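Local coordinates for DNR protein (Pseudomonas aeruginosa, PDB 2Z69), which supplies the sensor domain of a nitric oxide-sensing regulator of dissimilative nitrate respiration, which probably controls transcription by binding DNA, at residues G43-R48 with T102-V107; S61-I66 with L78-E83. All blocks are in the same frame, centred on the assembly; numbering follows the deposited sequence.

Contact 1: G43-R48 with T102-V107; sequences GAYVFR and TAQAVV
The carbonyl oxygen A103 O is gripped by two consecutive residues of segment 43-48. V46 N donates to it at 2.7 Å, and Y45 CA lies 3.5 Å from A103 O in a CA-H...O contact. Opposite A103 that segment also offers F47, whose O accepts a hydrogen bond from A103 N at 2.9 Å. V46 and F47 therefore both face A103, a classic beta bulge, with the helix-like psi of V46 (-47°) turning the chain where one residue too many must fit. Toward the other end, A105 N bonds to A44 O (2.9 Å), and G43 N returns a bond to A105 O at 2.8 Å. G43 has a positive phi of 96°, a value glycine adopts easily.

Small A103 suits the F47 ring. CG of F47 sits between backbone N and carbonyl carbon (chi1 52°), which lays the ring across A103, so that A103 CB stands over one face of it in a CH-pi contact, 3.8 Å from the centroid of the F47 ring. The bulge brings V46 to the same methyl. Elsewhere, the Y45 ring and the amide of Q104 lie almost parallel, while T102 CG2 approaches Y45 CD2 obliquely at 3.4 Å; the hydroxyl of T102 bonds to the backbone N of Q49.

F47 also stacks on Y99 and packs against F87 and, across the interface, L151 of the second subunit. The chemistry thus divides the work: backbone bonds join this edge strand to the sheet, while the A103 methyl over the F47 ring adds apolar contact, and F47 itself continues into the dimer interface.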
loop_
_atom_site.group_PDB
_atom_site.type_symbol
_atom_site.label_atom_id
_atom_site.label_comp_id
_atom_site.label_asym_id
_atom_site.label_seq_id
_atom_site.Cartn_x
_atom_site.Cartn_y
_atom_site.Cartn_z
ATOM N N GLY B 43 -23.922 -23.542 -2.149
ATOM C CA GLY B 43 -23.513 -24.132 -0.874
ATOM C C GLY B 43 -22.055 -24.576 -0.916
ATOM O O GLY B 43 -21.507 -24.956 0.104
ATOM N N ALA B 44 -21.422 -24.545 -2.097
ATOM C CA ALA B 44 -20.056 -25.075 -2.214
ATOM C C ALA B 44 -19.059 -23.984 -1.824
ATOM O O ALA B 44 -19.349 -22.809 -2.016
ATOM C CB ALA B 44 -19.783 -25.561 -3.661
ATOM N N TYR B 45 -17.894 -24.375 -1.280
ATOM C CA TYR B 45 -16.909 -23.416 -0.832
ATOM C C TYR B 45 -15.970 -22.964 -1.926
ATOM O O TYR B 45 -15.475 -23.804 -2.690
ATOM C CB TYR B 45 -16.119 -23.980 0.356
ATOM C CG TYR B 45 -17.039 -24.155 1.536
ATOM C CD1 TYR B 45 -17.590 -25.401 1.817
ATOM C CD2 TYR B 45 -17.454 -23.051 2.279
ATOM C CE1 TYR B 45 -18.493 -25.575 2.898
ATOM C CE2 TYR B 45 -18.341 -23.194 3.357
ATOM C CZ TYR B 45 -18.857 -24.455 3.657
ATOM O OH TYR B 45 -19.743 -24.603 4.678
ATOM N N VAL B 46 -15.719 -21.653 -2.014
ATOM C CA VAL B 46 -14.644 -21.165 -2.903
ATOM C C VAL B 46 -13.291 -21.384 -2.165
ATOM O O VAL B 46 -12.344 -21.868 -2.733
ATOM C CB VAL B 46 -14.742 -19.709 -3.227
ATOM C CG1 VAL B 46 -13.758 -19.377 -4.354
ATOM C CG2 VAL B 46 -16.183 -19.316 -3.656
ATOM N N PHE B 47 -13.236 -20.999 -0.888
ATOM C CA PHE B 47 -12.123 -21.345 -0.028
ATOM C C PHE B 47 -12.653 -21.310 1.405
ATOM O O PHE B 47 -13.755 -20.772 1.647
ATOM C CB PHE B 47 -10.950 -20.387 -0.220
ATOM C CG PHE B 47 -11.315 -18.905 -0.108
ATOM C CD1 PHE B 47 -11.416 -18.128 -1.233
ATOM C CD2 PHE B 47 -11.476 -18.290 1.143
ATOM C CE1 PHE B 47 -11.697 -16.707 -1.118
ATOM C CE2 PHE B 47 -11.760 -16.936 1.256
ATOM C CZ PHE B 47 -11.867 -16.147 0.106
ATOM N N ARG B 48 -11.916 -21.961 2.301
ATOM C CA ARG B 48 -12.254 -22.042 3.728
ATOM C C ARG B 48 -11.231 -21.271 4.581
ATOM O O ARG B 48 -10.055 -21.227 4.248
ATOM C CB ARG B 48 -12.335 -23.508 4.196
ATOM C CG ARG B 48 -13.299 -24.376 3.343
ATOM C CD ARG B 48 -13.112 -25.897 3.650
ATOM N NE ARG B 48 -14.038 -26.693 2.819
ATOM C CZ ARG B 48 -13.810 -26.933 1.537
ATOM N NH1 ARG B 48 -12.692 -26.470 0.985
ATOM N NH2 ARG B 48 -14.659 -27.668 0.829
ATOM N N THR B 102 -14.078 -17.528 5.156
ATOM C CA THR B 102 -14.568 -18.570 4.237
ATOM C C THR B 102 -15.423 -17.870 3.209
ATOM O O THR B 102 -16.104 -16.914 3.535
ATOM C CB THR B 102 -15.481 -19.551 5.039
ATOM O OG1 THR B 102 -14.703 -20.196 6.057
ATOM C CG2 THR B 102 -16.152 -20.575 4.187
ATOM N N ALA B 103 -15.401 -18.360 1.976
ATOM C CA ALA B 103 -16.210 -17.798 0.877
ATOM C C ALA B 103 -17.035 -18.961 0.363
ATOM O O ALA B 103 -16.476 -20.024 0.058
ATOM C CB ALA B 103 -15.321 -17.271 -0.217
ATOM N N GLN B 104 -18.353 -18.767 0.289
ATOM C CA GLN B 104 -19.295 -19.834 -0.062
ATOM C C GLN B 104 -20.249 -19.330 -1.118
ATOM O O GLN B 104 -20.782 -18.234 -0.992
ATOM C CB GLN B 104 -20.111 -20.275 1.175
ATOM C CG GLN B 104 -20.996 -21.539 0.953
ATOM C CD GLN B 104 -21.711 -22.005 2.235
ATOM O OE1 GLN B 104 -21.986 -23.189 2.433
ATOM N NE2 GLN B 104 -21.975 -21.088 3.097
ATOM N N ALA B 105 -20.505 -20.130 -2.138
ATOM C CA ALA B 105 -21.456 -19.751 -3.172
ATOM C C ALA B 105 -22.857 -19.847 -2.583
ATOM O O ALA B 105 -23.194 -20.833 -1.925
ATOM C CB ALA B 105 -21.319 -20.671 -4.373
ATOM N N VAL B 106 -23.659 -18.811 -2.770
ATOM C CA VAL B 106 -25.049 -18.865 -2.335
ATOM C C VAL B 106 -26.015 -19.251 -3.489
ATOM O O VAL B 106 -27.174 -19.508 -3.227
ATOM C CB VAL B 106 -25.514 -17.574 -1.670
ATOM C CG1 VAL B 106 -24.458 -17.052 -0.679
ATOM C CG2 VAL B 106 -25.797 -16.565 -2.688
ATOM N N VAL B 107 -25.521 -19.290 -4.732
ATOM C CA VAL B 107 -26.223 -19.866 -5.916
ATOM C C VAL B 107 -25.149 -20.547 -6.798
ATOM O O VAL B 107 -23.966 -20.330 -6.563
ATOM C CB VAL B 107 -26.950 -18.791 -6.764
ATOM C CG1 VAL B 107 -28.075 -18.119 -5.968
ATOM C CG2 VAL B 107 -25.978 -17.761 -7.261
#

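Contact 2: S61-I66 with L78-E83; sequences SGCVKI and LEVTNE
L78 opens its side of the ladder by donating its N to I66 O at 2.6 Å, and E79 N adds a weak bond of 3.3 Å to the same oxygen. Two residues thus face I66, a classic beta bulge, and the side chain of L78 crosses that of I66 at about a right angle. E79 O then accepts I66 N at 2.8 Å. Its side chain runs beside that of I66, with CG 3.8 Å from I66 CB, so the CG methylene packs on I66 while OE2 continues to L151 N of the second subunit.

V80 turns to the face that carries C63 and K65. Its CG1, anti to the backbone N (chi1 176°), comes within 3.6 Å of C63 SG, while the long chain of K65 leads off to a salt bridge with E75. T81 returns to the face of V64 and I66 and forms a hydrogen-bonded pair with V64: T81 N donates to V64 O at 2.8 Å, and V64 N to T81 O at 3.1 Å. Beta-branched valine and threonine suit such extended backbone.

Beyond N82 the side chain of E83 replaces a backbone acceptor. Its OE1 takes G62 N at 3.1 Å with the lone pair pointing away from the other oxygen, and one water bridges G62 O and E83 N where direct backbone bonds between the segments give way. G62 has a positive phi (108°), which glycine tolerates readily.

Strand pieces 63-66 and 78-82, antiparallel at 172°, belong to the hairpin of strands 63-69 and 75-82 at one side of the four-stranded sheet. Strand 102-105 flanks 63-66 on its other edge, and V64, I66 and T81 pack on F87 of strand 86-87, with L59 of strand 55-59 meeting V64 and T81.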
loop_
_atom_site.group_PDB
_atom_site.type_symbol
_atom_site.label_atom_id
_atom_site.label_comp_id
_atom_site.label_asym_id
_atom_site.label_seq_id
_atom_site.Cartn_x
_atom_site.Cartn_y
_atom_site.Cartn_z
ATOM N N SER B 61 -20.199 -15.394 -12.820
ATOM C CA SER B 61 -21.659 -15.481 -12.710
ATOM C C SER B 61 -21.942 -16.028 -11.340
ATOM O O SER B 61 -21.151 -16.826 -10.805
ATOM C CB SER B 61 -22.234 -16.418 -13.787
ATOM O OG SER B 61 -21.798 -17.766 -13.580
ATOM N N GLY B 62 -23.058 -15.611 -10.758
ATOM C CA GLY B 62 -23.448 -16.147 -9.461
ATOM C C GLY B 62 -23.262 -15.131 -8.357
ATOM O O GLY B 62 -23.329 -13.924 -8.620
ATOM N N CYS B 63 -22.993 -15.626 -7.137
ATOM C CA CYS B 63 -23.018 -14.801 -5.915
ATOM C C CYS B 63 -22.339 -15.539 -4.753
ATOM O O CYS B 63 -22.634 -16.694 -4.486
ATOM C CB CYS B 63 -24.458 -14.420 -5.568
ATOM S SG CYS B 63 -24.693 -13.385 -4.075
ATOM N N VAL B 64 -21.409 -14.868 -4.075
ATOM C CA VAL B 64 -20.539 -15.536 -3.055
ATOM C C VAL B 64 -20.648 -14.740 -1.747
ATOM O O VAL B 64 -20.638 -13.510 -1.782
ATOM C CB VAL B 64 -19.088 -15.569 -3.552
ATOM C CG1 VAL B 64 -18.083 -15.693 -2.408
ATOM C CG2 VAL B 64 -18.909 -16.713 -4.599
ATOM N N LYS B 65 -20.846 -15.415 -0.613
ATOM C CA LYS B 65 -20.818 -14.722 0.667
ATOM C C LYS B 65 -19.509 -15.016 1.412
ATOM O O LYS B 65 -18.940 -16.134 1.319
ATOM C CB LYS B 65 -22.036 -15.062 1.538
ATOM C CG LYS B 65 -22.073 -16.497 2.085
ATOM C CD LYS B 65 -23.066 -16.606 3.239
ATOM C CE LYS B 65 -23.188 -18.076 3.666
ATOM N NZ LYS B 65 -24.146 -18.351 4.817
ATOM N N ILE B 66 -19.021 -14.025 2.155
ATOM C CA ILE B 66 -17.730 -14.171 2.845
ATOM C C ILE B 66 -17.908 -13.897 4.346
ATOM O O ILE B 66 -18.409 -12.859 4.718
ATOM C CB ILE B 66 -16.633 -13.226 2.188
ATOM C CG1 ILE B 66 -16.527 -13.535 0.676
ATOM C CG2 ILE B 66 -15.282 -13.331 2.928
ATOM C CD1 ILE B 66 -15.404 -12.900 -0.001
ATOM N N LEU B 78 -18.580 -10.753 6.304
ATOM C CA LEU B 78 -17.681 -9.684 5.811
ATOM C C LEU B 78 -18.297 -8.963 4.605
ATOM O O LEU B 78 -18.372 -7.723 4.580
ATOM C CB LEU B 78 -16.291 -10.248 5.435
ATOM C CG LEU B 78 -15.331 -10.617 6.582
ATOM C CD1 LEU B 78 -15.765 -11.890 7.271
ATOM C CD2 LEU B 78 -13.936 -10.793 6.083
ATOM N N GLU B 79 -18.749 -9.747 3.615
ATOM C CA GLU B 79 -19.318 -9.175 2.405
ATOM C C GLU B 79 -20.120 -10.207 1.623
ATOM O O GLU B 79 -19.952 -11.412 1.797
ATOM C CB GLU B 79 -18.205 -8.592 1.530
ATOM C CG GLU B 79 -17.006 -9.536 1.413
ATOM C CD GLU B 79 -15.728 -8.868 0.859
ATOM O OE1 GLU B 79 -15.823 -8.076 -0.123
ATOM O OE2 GLU B 79 -14.623 -9.155 1.395
ATOM N N VAL B 80 -21.005 -9.713 0.769
ATOM C CA VAL B 80 -21.666 -10.525 -0.230
ATOM C C VAL B 80 -21.196 -9.977 -1.581
ATOM O O VAL B 80 -21.355 -8.781 -1.853
ATOM C CB VAL B 80 -23.196 -10.453 -0.100
ATOM C CG1 VAL B 80 -23.867 -11.241 -1.241
ATOM C CG2 VAL B 80 -23.636 -10.984 1.304
ATOM N N THR B 81 -20.566 -10.829 -2.394
ATOM C CA THR B 81 -20.024 -10.395 -3.689
ATOM C C THR B 81 -20.973 -10.722 -4.848
ATOM O O THR B 81 -21.425 -11.855 -4.991
ATOM C CB THR B 81 -18.658 -11.039 -3.954
ATOM O OG1 THR B 81 -17.787 -10.820 -2.819
ATOM C CG2 THR B 81 -18.021 -10.465 -5.220
ATOM N N ASN B 82 -21.251 -9.726 -5.678
ATOM C CA ASN B 82 -22.103 -9.878 -6.871
ATOM C C ASN B 82 -21.268 -10.207 -8.104
ATOM O O ASN B 82 -20.047 -9.948 -8.117
ATOM C CB ASN B 82 -22.905 -8.583 -7.101
ATOM C CG ASN B 82 -23.806 -8.243 -5.907
ATOM O OD1 ASN B 82 -24.589 -9.072 -5.447
ATOM N ND2 ASN B 82 -23.664 -7.033 -5.389
ATOM N N GLU B 83 -21.906 -10.761 -9.138
ATOM C CA GLU B 83 -21.162 -11.101 -10.357
ATOM C C GLU B 83 -20.387 -9.913 -10.931
ATOM O O GLU B 83 -20.708 -8.748 -10.642
ATOM C CB GLU B 83 -22.038 -11.812 -11.429
ATOM C CG GLU B 83 -23.216 -11.078 -12.005
ATOM C CD GLU B 83 -24.145 -12.043 -12.786
ATOM O OE1 GLU B 83 -24.226 -13.259 -12.425
ATOM O OE2 GLU B 83 -24.801 -11.593 -13.743
HETATM O O HOH W 1 -24.601 -11.480 -8.981
#

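Overall arrangement
Contacts 1 and 2 lie in one antiparallel sheet of the cyclic nucleotide-binding-type sensor domain, their centres about 9 Å apart. Its strands run in the order 45-47, 102-105, 63-69 and 75-82, so each contact pairs an outer strand with an inner one, and the inner strands are neighbours: K65 N probably donates to Q104 O, and V106 N to C63 O. Along the chain, contact 2 is a local hairpin nested inside the long loop that contact 1 closes. Nesting of this kind fits the jellyroll-like barrel of the cupin clan. Both contacts also reach L151 of the second subunit, through F47, I66, L78 and E79, tying the sheet to the dimer.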